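Local coordinates for Nop domain-containing protein (Archaeoglobus fulgidus, PDB 1NT2) that forms a complex with a fibrillarin-like protein and probably binds guide RNA as a scaffold of the archaeal box C/D ribonucleoprotein, at residues B[161-165]-B[231-236]; B[23-27]-B[240-244]; B[131-135]-B[148-152]. All coordinates share one frame; numbering follows the deposited sequence.

Overall arrangement
Contact 1 is a buried, mainly apolar seam, with no hydrogen bond across it, between two antiparallel helical segments of the Nop region, close to the bound fibrillarin. Contact 2 is partly buried and its chemistry is ionic: it ties the N-terminal helix 21-27 to the start of the last helix, 243-254, drawing together parts of the chain more than 200 residues apart. The two touch where Ile233 and Phe236 of contact 1 meet Leu26 and Lys27 of contact 2, their centres being about 12 Å apart. Contact 3, where helix 110-138 meets helix 148-158, touches neither of them. It is also apolar, but relies on alanines and flexible chains instead of aromatic rings, and its edge bears charged side chains.

Contact 1 (B[161-165]-B[231-236])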
loop_
_atom_site.group_PDB
_atom_site.type_symbol
_atom_site.label_atom_id
_atom_site.label_comp_id
_atom_site.label_asym_id
_atom_site.label_seq_id
_atom_site.Cartn_x
_atom_site.Cartn_y
_atom_site.Cartn_z
ATOM N N MET B 161 -21.884 -16.121 5.462
ATOM C CA MET B 161 -22.653 -16.586 6.609
ATOM C C MET B 161 -22.163 -17.934 7.080
ATOM O O MET B 161 -21.658 -18.044 8.192
ATOM C CB MET B 161 -24.149 -16.664 6.296
ATOM C CG MET B 161 -24.879 -15.334 6.462
ATOM S SD MET B 161 -24.955 -14.748 8.173
ATOM C CE MET B 161 -26.749 -14.839 8.499
ATOM N N GLU B 162 -22.283 -18.957 6.237
ATOM C CA GLU B 162 -21.842 -20.282 6.644
ATOM C C GLU B 162 -20.383 -20.290 7.087
ATOM O O GLU B 162 -19.990 -21.083 7.943
ATOM C CB GLU B 162 -22.073 -21.303 5.525
ATOM C CG GLU B 162 -21.267 -21.093 4.254
ATOM C CD GLU B 162 -21.155 -22.382 3.427
ATOM O OE1 GLU B 162 -22.206 -22.972 3.067
ATOM O OE2 GLU B 162 -20.008 -22.810 3.142
ATOM N N ARG B 163 -19.584 -19.398 6.516
ATOM C CA ARG B 163 -18.176 -19.305 6.876
ATOM C C ARG B 163 -18.013 -18.767 8.299
ATOM O O ARG B 163 -17.049 -19.101 8.987
ATOM C CB ARG B 163 -17.436 -18.375 5.903
ATOM C CG ARG B 163 -16.389 -19.063 5.036
ATOM C CD ARG B 163 -15.401 -19.855 5.888
ATOM N NE ARG B 163 -14.581 -18.994 6.733
ATOM C CZ ARG B 163 -13.803 -19.428 7.723
ATOM N NH1 ARG B 163 -13.736 -20.727 8.005
ATOM N NH2 ARG B 163 -13.081 -18.561 8.431
ATOM N N LEU B 164 -18.951 -17.927 8.731
ATOM C CA LEU B 164 -18.907 -17.325 10.062
ATOM C C LEU B 164 -19.532 -18.236 11.101
ATOM O O LEU B 164 -19.007 -18.420 12.203
ATOM C CB LEU B 164 -19.656 -15.992 10.048
ATOM C CG LEU B 164 -20.212 -15.453 11.370
ATOM C CD1 LEU B 164 -19.098 -14.967 12.266
ATOM C CD2 LEU B 164 -21.156 -14.319 11.077
ATOM N N VAL B 165 -20.666 -18.807 10.727
ATOM C CA VAL B 165 -21.434 -19.683 11.593
ATOM C C VAL B 165 -20.618 -20.824 12.197
ATOM O O VAL B 165 -21.049 -21.444 13.167
ATOM C CB VAL B 165 -22.660 -20.244 10.825
ATOM C CG1 VAL B 165 -22.450 -21.692 10.470
ATOM C CG2 VAL B 165 -23.909 -20.043 11.639
ATOM N N ALA B 231 -25.514 -15.577 15.354
ATOM C CA ALA B 231 -25.107 -15.794 13.974
ATOM C C ALA B 231 -25.749 -17.044 13.379
ATOM O O ALA B 231 -26.189 -17.033 12.230
ATOM C CB ALA B 231 -23.587 -15.906 13.903
ATOM N N LYS B 232 -25.796 -18.123 14.159
ATOM C CA LYS B 232 -26.383 -19.373 13.679
ATOM C C LYS B 232 -27.890 -19.260 13.558
ATOM O O LYS B 232 -28.494 -19.689 12.569
ATOM C CB LYS B 232 -26.053 -20.520 14.621
ATOM C CG LYS B 232 -26.606 -21.843 14.155
ATOM C CD LYS B 232 -26.564 -22.880 15.264
ATOM C CE LYS B 232 -25.136 -23.227 15.698
ATOM N NZ LYS B 232 -25.148 -24.296 16.737
ATOM N N ILE B 233 -28.499 -18.677 14.575
ATOM C CA ILE B 233 -29.934 -18.522 14.565
ATOM C C ILE B 233 -30.383 -17.595 13.438
ATOM O O ILE B 233 -31.445 -17.795 12.869
ATOM C CB ILE B 233 -30.419 -18.022 15.928
ATOM C CG1 ILE B 233 -29.884 -18.971 17.009
ATOM C CG2 ILE B 233 -31.947 -17.960 15.954
ATOM C CD1 ILE B 233 -30.328 -18.657 18.396
ATOM N N ASP B 234 -29.576 -16.594 13.104
ATOM C CA ASP B 234 -29.917 -15.680 12.014
ATOM C C ASP B 234 -29.952 -16.438 10.686
ATOM O O ASP B 234 -30.918 -16.363 9.914
ATOM C CB ASP B 234 -28.862 -14.584 11.887
ATOM C CG ASP B 234 -29.000 -13.517 12.934
ATOM O OD1 ASP B 234 -30.111 -12.965 13.059
ATOM O OD2 ASP B 234 -27.999 -13.222 13.621
ATOM N N TYR B 235 -28.865 -17.163 10.445
ATOM C CA TYR B 235 -28.634 -17.942 9.236
ATOM C C TYR B 235 -29.584 -19.128 8.994
ATOM O O TYR B 235 -29.838 -19.492 7.848
ATOM C CB TYR B 235 -27.170 -18.411 9.265
ATOM C CG TYR B 235 -26.657 -19.088 8.017
ATOM C CD1 TYR B 235 -25.933 -20.277 8.105
ATOM C CD2 TYR B 235 -26.887 -18.549 6.756
ATOM C CE1 TYR B 235 -25.456 -20.920 6.972
ATOM C CE2 TYR B 235 -26.410 -19.183 5.611
ATOM C CZ TYR B 235 -25.697 -20.374 5.726
ATOM O OH TYR B 235 -25.250 -21.040 4.607
ATOM N N PHE B 236 -30.118 -19.723 10.056
ATOM C CA PHE B 236 -31.003 -20.876 9.899
ATOM C C PHE B 236 -32.469 -20.626 10.237
ATOM O O PHE B 236 -33.356 -21.368 9.792
ATOM C CB PHE B 236 -30.487 -22.027 10.752
ATOM C CG PHE B 236 -29.140 -22.519 10.336
ATOM C CD1 PHE B 236 -28.967 -23.128 9.103
ATOM C CD2 PHE B 236 -28.039 -22.357 11.165
ATOM C CE1 PHE B 236 -27.707 -23.571 8.695
ATOM C CE2 PHE B 236 -26.777 -22.795 10.771
ATOM C CZ PHE B 236 -26.610 -23.403 9.532
#
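One face of the Tyr235 ring is taken by helix 161-165: Met161 CB stands over it in a CH-pi contact, 3.7 Å from the ring centroid and 28° off the normal, and Glu162 N lies over the same face, likewise offset toward the rim. The Met161 sulfur sits obliquely to the ring, SD being 5.3 Å from the centroid in a Met-aromatic contact. Met161 bends at chi2 and chi3, and this turns CE back to Tyr235 CB, at 3.7 Å, and toward Asp234 CB. The unbranched, flexible methionine chain can follow the ring in this way. The neighbouring Phe236 ring has Tyr235 CD1 over one face and Lys232 CG at its edge, in plane.

Val165 CG2 reaches both rings obliquely, 4.1 Å from Tyr235 CD1 and equally far from Phe236 CE2. Its side chain is a knob in a hole formed by Ala231, Lys232, Tyr235 and Phe236, a compact branched group filling a socket between successive turns. Ala231 is small enough to admit Leu164, whose CD2 lies 4.1 Å from Ala231 CB. With CG anti to the backbone N (chi1 -172°), Tyr235 extends its ring alongside Glu162, placing OH 3.3 Å from Glu162 CB. The Glu162 carboxylate turns elsewhere, to Arg166 and to Ala91 N of the fibrillarin chain.

The segments run nearly antiparallel, at 148°, with axes 9.5 Å apart. Helix 50-71 packs on Tyr235 and Phe236, helix 140-146 on Ala231 and Asp234, and helix 148-158 on Met161 and Leu164.

Contact 2 (B[23-27]-B[240-244]); sequences ESFLK and IDESL
Lys27 and Glu23, one turn apart on helix 21-27, meet Asp241 in a three-residue salt-bridge network at the entrance to helix 243-254. The lysine CB points from its helix toward segment 240-244; CG, set beside the backbone N, rests on Ile233, so the lower part of the chain is packed against helix 217-236. CD comes to 4.1 Å from Asp241 OD2, and the bend at chi3 (66°) then brings CE to 3.9 Å from the same oxygen. At the tip, NZ makes a weak, long salt bridge to Asp241 OD2, at 3.5 Å, and another to Glu23 OE1. Ser243 OG lies 3.8 Å from NZ, a neighbour without a bond. A lysine suits this place because its methylenes pack while its ammonium reaches two acids at once.

Those acids are themselves close. Glu23 extends beyond CG and crosses Asp241, the two carboxylate planes 51° apart, with Glu23 OE1 nearest to Asp241 OD1. Both are acceptors, and at this resolution their exact separation is uncertain. Such crowding would be expected to favour proton uptake by one acid, an effect that the lysine ammonium beside both should counter.

Asp241 also serves its own side of the contact. It lies just ahead of the helix and accepts from Ser243 N in a weak capping bond, which fits an aspartate at a helix start. The firmer bond is given by the serine hydroxyl: Ser243 OG donates to Asp241 OD1 over 2.6 Å, arriving on the syn side and 26° out of the carboxylate plane.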
loop_
_atom_site.group_PDB
_atom_site.type_symbol
_atom_site.label_atom_id
_atom_site.label_comp_id
_atom_site.label_asym_id
_atom_site.label_seq_id
_atom_site.Cartn_x
_atom_site.Cartn_y
_atom_site.Cartn_z
ATOM N N GLU B 23 -35.575 -23.085 16.964
ATOM C CA GLU B 23 -34.674 -22.183 17.659
ATOM C C GLU B 23 -33.711 -22.938 18.551
ATOM O O GLU B 23 -32.505 -22.869 18.336
ATOM C CB GLU B 23 -35.454 -21.159 18.478
ATOM C CG GLU B 23 -34.900 -19.749 18.342
ATOM C CD GLU B 23 -35.618 -18.757 19.220
ATOM O OE1 GLU B 23 -35.556 -18.926 20.458
ATOM O OE2 GLU B 23 -36.243 -17.817 18.677
ATOM N N SER B 24 -34.232 -23.662 19.539
ATOM C CA SER B 24 -33.383 -24.429 20.458
ATOM C C SER B 24 -32.556 -25.471 19.718
ATOM O O SER B 24 -31.553 -25.965 20.234
ATOM C CB SER B 24 -34.225 -25.129 21.522
ATOM O OG SER B 24 -35.196 -25.968 20.923
ATOM N N PHE B 25 -32.997 -25.815 18.514
ATOM C CA PHE B 25 -32.285 -26.777 17.693
ATOM C C PHE B 25 -30.958 -26.125 17.365
ATOM O O PHE B 25 -29.905 -26.749 17.430
ATOM C CB PHE B 25 -33.051 -27.029 16.397
ATOM C CG PHE B 25 -32.495 -28.153 15.578
ATOM C CD1 PHE B 25 -32.707 -29.475 15.959
ATOM C CD2 PHE B 25 -31.742 -27.893 14.438
ATOM C CE1 PHE B 25 -32.180 -30.523 15.219
ATOM C CE2 PHE B 25 -31.208 -28.933 13.690
ATOM C CZ PHE B 25 -31.429 -30.252 14.082
ATOM N N LEU B 26 -31.042 -24.849 17.001
ATOM C CA LEU B 26 -29.884 -24.035 16.652
ATOM C C LEU B 26 -29.190 -23.591 17.932
ATOM O O LEU B 26 -28.040 -23.141 17.907
ATOM C CB LEU B 26 -30.337 -22.804 15.858
ATOM C CG LEU B 26 -31.054 -23.107 14.536
ATOM C CD1 LEU B 26 -31.693 -21.845 13.967
ATOM C CD2 LEU B 26 -30.058 -23.704 13.553
ATOM N N LYS B 27 -29.901 -23.745 19.048
ATOM C CA LYS B 27 -29.409 -23.347 20.364
ATOM C C LYS B 27 -28.903 -24.477 21.254
ATOM O O LYS B 27 -28.424 -24.202 22.343
ATOM C CB LYS B 27 -30.503 -22.574 21.115
ATOM C CG LYS B 27 -30.861 -21.237 20.473
ATOM C CD LYS B 27 -32.149 -20.625 21.031
ATOM C CE LYS B 27 -32.037 -20.230 22.493
ATOM N NZ LYS B 27 -33.291 -19.584 22.963
ATOM N N ILE B 240 -35.598 -13.062 14.920
ATOM C CA ILE B 240 -34.976 -12.654 16.166
ATOM C C ILE B 240 -35.361 -13.572 17.323
ATOM O O ILE B 240 -36.263 -14.399 17.204
ATOM C CB ILE B 240 -35.348 -11.189 16.504
ATOM C CG1 ILE B 240 -35.287 -10.346 15.222
ATOM C CG2 ILE B 240 -34.385 -10.624 17.544
ATOM C CD1 ILE B 240 -35.614 -8.858 15.389
ATOM N N ASP B 241 -34.643 -13.420 18.432
ATOM C CA ASP B 241 -34.851 -14.192 19.652
ATOM C C ASP B 241 -34.256 -13.359 20.787
ATOM O O ASP B 241 -33.047 -13.410 21.030
ATOM C CB ASP B 241 -34.125 -15.538 19.548
ATOM C CG ASP B 241 -33.954 -16.221 20.900
ATOM O OD1 ASP B 241 -34.962 -16.412 21.610
ATOM O OD2 ASP B 241 -32.809 -16.573 21.254
ATOM N N GLU B 242 -35.096 -12.584 21.473
ATOM C CA GLU B 242 -34.617 -11.725 22.555
ATOM C C GLU B 242 -33.998 -12.472 23.725
ATOM O O GLU B 242 -33.515 -11.859 24.674
ATOM C CB GLU B 242 -35.735 -10.808 23.066
ATOM C CG GLU B 242 -36.933 -11.517 23.643
ATOM C CD GLU B 242 -37.518 -12.502 22.667
ATOM O OE1 GLU B 242 -37.485 -12.208 21.450
ATOM O OE2 GLU B 242 -38.012 -13.560 23.116
ATOM N N SER B 243 -34.013 -13.798 23.660
ATOM C CA SER B 243 -33.419 -14.601 24.717
ATOM C C SER B 243 -31.945 -14.249 24.689
ATOM O O SER B 243 -31.255 -14.283 25.709
ATOM C CB SER B 243 -33.597 -16.088 24.417
ATOM O OG SER B 243 -34.957 -16.400 24.164
ATOM N N LEU B 244 -31.485 -13.901 23.491
ATOM C CA LEU B 244 -30.104 -13.525 23.253
ATOM C C LEU B 244 -29.721 -12.248 23.979
ATOM O O LEU B 244 -28.961 -12.287 24.945
ATOM C CB LEU B 244 -29.871 -13.350 21.757
ATOM C CG LEU B 244 -29.804 -14.662 20.983
ATOM C CD1 LEU B 244 -29.690 -14.392 19.490
ATOM C CD2 LEU B 244 -28.607 -15.453 21.479
#

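Contact 3 (B[131-135]-B[148-152]); sequences IEEVM and AKVAA
The end of the long helix 110-138, most of it predicted to be coiled coil, packs here on the start of helix 148-158, with Ile131, Glu132 and Met135 facing Ala148, Ala151 and Ala152. Ala148 fits between them. Its CB is 3.9 Å from Ile131 CD1 and equally far from Glu132 CA, so a single methyl fits between two side chains of one turn and meets the backbone itself. Glu132 joins through its aliphatic part, CB and CG both near Ala148 CB, while its extended chain takes the carboxylate on toward Glu136, a like charge close by.

One turn along, Met135 covers the other end. Its CG is 3.6 Å from Ala152 CB, and its sulfur lies against the backbone of the second helix, SD being 3.5 Å from Ala152 CA. The bend at chi2 (-78°) brings SD over Ala152 and near Ala151. Methionine suits such a surface, since an unbranched thioether can mould itself to a row of alanines.

The segments cross at 74°, unlike the near-parallel course of a coiled coil, so this is a junction where the end of the long, predicted coiled-coil helix meets helix 148-158. The short helix 140-146 makes the corner, its Thr143 touching both Met135 and Ala148. At the first end of the contact, Ile131 keeps CG1 between the backbone N and the carbonyl carbon (chi1 59°), which, with a bent chi2, brings CD1 to Ala148 and Lys149. Lys149 starts away from this surface but curls back through three bent torsions, until its NZ lies 3.6 Å from Ile131 CD1 and its side chain touches Leu84 of helix 73-93.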
loop_
_atom_site.group_PDB
_atom_site.type_symbol
_atom_site.label_atom_id
_atom_site.label_comp_id
_atom_site.label_asym_id
_atom_site.label_seq_id
_atom_site.Cartn_x
_atom_site.Cartn_y
_atom_site.Cartn_z
ATOM N N ILE B 131 -25.856 -1.364 4.527
ATOM C CA ILE B 131 -25.467 -2.513 5.319
ATOM C C ILE B 131 -26.431 -2.654 6.481
ATOM O O ILE B 131 -26.659 -3.754 6.981
ATOM C CB ILE B 131 -24.016 -2.394 5.828
ATOM C CG1 ILE B 131 -23.851 -1.140 6.685
ATOM C CG2 ILE B 131 -23.064 -2.360 4.650
ATOM C CD1 ILE B 131 -24.255 -1.297 8.144
ATOM N N GLU B 132 -27.020 -1.539 6.901
ATOM C CA GLU B 132 -27.974 -1.578 8.007
ATOM C C GLU B 132 -29.285 -2.203 7.546
ATOM O O GLU B 132 -29.799 -3.106 8.190
ATOM C CB GLU B 132 -28.223 -0.169 8.564
ATOM C CG GLU B 132 -29.220 -0.126 9.719
ATOM C CD GLU B 132 -29.076 1.119 10.586
ATOM O OE1 GLU B 132 -29.084 2.241 10.035
ATOM O OE2 GLU B 132 -28.960 0.978 11.825
ATOM N N GLU B 133 -29.815 -1.734 6.423
ATOM C CA GLU B 133 -31.055 -2.284 5.900
ATOM C C GLU B 133 -31.009 -3.808 5.825
ATOM O O GLU B 133 -31.857 -4.477 6.410
ATOM C CB GLU B 133 -31.358 -1.717 4.515
ATOM C CG GLU B 133 -32.710 -1.028 4.441
ATOM C CD GLU B 133 -32.770 0.239 5.285
ATOM O OE1 GLU B 133 -32.573 1.347 4.725
ATOM O OE2 GLU B 133 -33.002 0.122 6.512
ATOM N N VAL B 134 -30.033 -4.356 5.104
ATOM C CA VAL B 134 -29.907 -5.809 4.991
ATOM C C VAL B 134 -29.623 -6.469 6.343
ATOM O O VAL B 134 -30.420 -7.267 6.835
ATOM C CB VAL B 134 -28.783 -6.208 4.032
ATOM C CG1 VAL B 134 -29.312 -6.351 2.656
ATOM C CG2 VAL B 134 -27.702 -5.167 4.054
ATOM N N MET B 135 -28.484 -6.150 6.939
ATOM C CA MET B 135 -28.134 -6.721 8.226
ATOM C C MET B 135 -29.326 -6.882 9.184
ATOM O O MET B 135 -29.384 -7.837 9.954
ATOM C CB MET B 135 -27.033 -5.877 8.872
ATOM C CG MET B 135 -25.644 -6.178 8.329
ATOM S SD MET B 135 -24.943 -7.698 9.017
ATOM C CE MET B 135 -25.532 -8.912 7.855
ATOM N N ALA B 148 -25.672 -3.178 13.614
ATOM C CA ALA B 148 -25.372 -3.346 12.195
ATOM C C ALA B 148 -23.902 -3.135 11.863
ATOM O O ALA B 148 -23.234 -4.037 11.352
ATOM C CB ALA B 148 -26.229 -2.396 11.370
ATOM N N LYS B 149 -23.410 -1.937 12.160
ATOM C CA LYS B 149 -22.020 -1.571 11.899
ATOM C C LYS B 149 -21.060 -2.747 12.168
ATOM O O LYS B 149 -20.437 -3.284 11.244
ATOM C CB LYS B 149 -21.656 -0.356 12.770
ATOM C CG LYS B 149 -20.364 0.382 12.403
ATOM C CD LYS B 149 -20.527 1.272 11.179
ATOM C CE LYS B 149 -20.101 0.587 9.872
ATOM N NZ LYS B 149 -20.946 -0.583 9.461
ATOM N N VAL B 150 -20.963 -3.149 13.431
ATOM C CA VAL B 150 -20.084 -4.243 13.828
ATOM C C VAL B 150 -20.485 -5.582 13.202
ATOM O O VAL B 150 -19.700 -6.218 12.488
ATOM C CB VAL B 150 -20.095 -4.414 15.351
ATOM C CG1 VAL B 150 -18.922 -5.267 15.787
ATOM C CG2 VAL B 150 -20.069 -3.064 16.011
ATOM N N ALA B 151 -21.711 -6.005 13.490
ATOM C CA ALA B 151 -22.233 -7.262 12.983
ATOM C C ALA B 151 -21.824 -7.518 11.535
ATOM O O ALA B 151 -21.383 -8.614 11.185
ATOM C CB ALA B 151 -23.761 -7.279 13.108
ATOM N N ALA B 152 -21.948 -6.497 10.696
ATOM C CA ALA B 152 -21.624 -6.659 9.292
ATOM C C ALA B 152 -20.141 -6.856 9.018
ATOM O O ALA B 152 -19.771 -7.512 8.049
ATOM C CB ALA B 152 -22.157 -5.478 8.504
#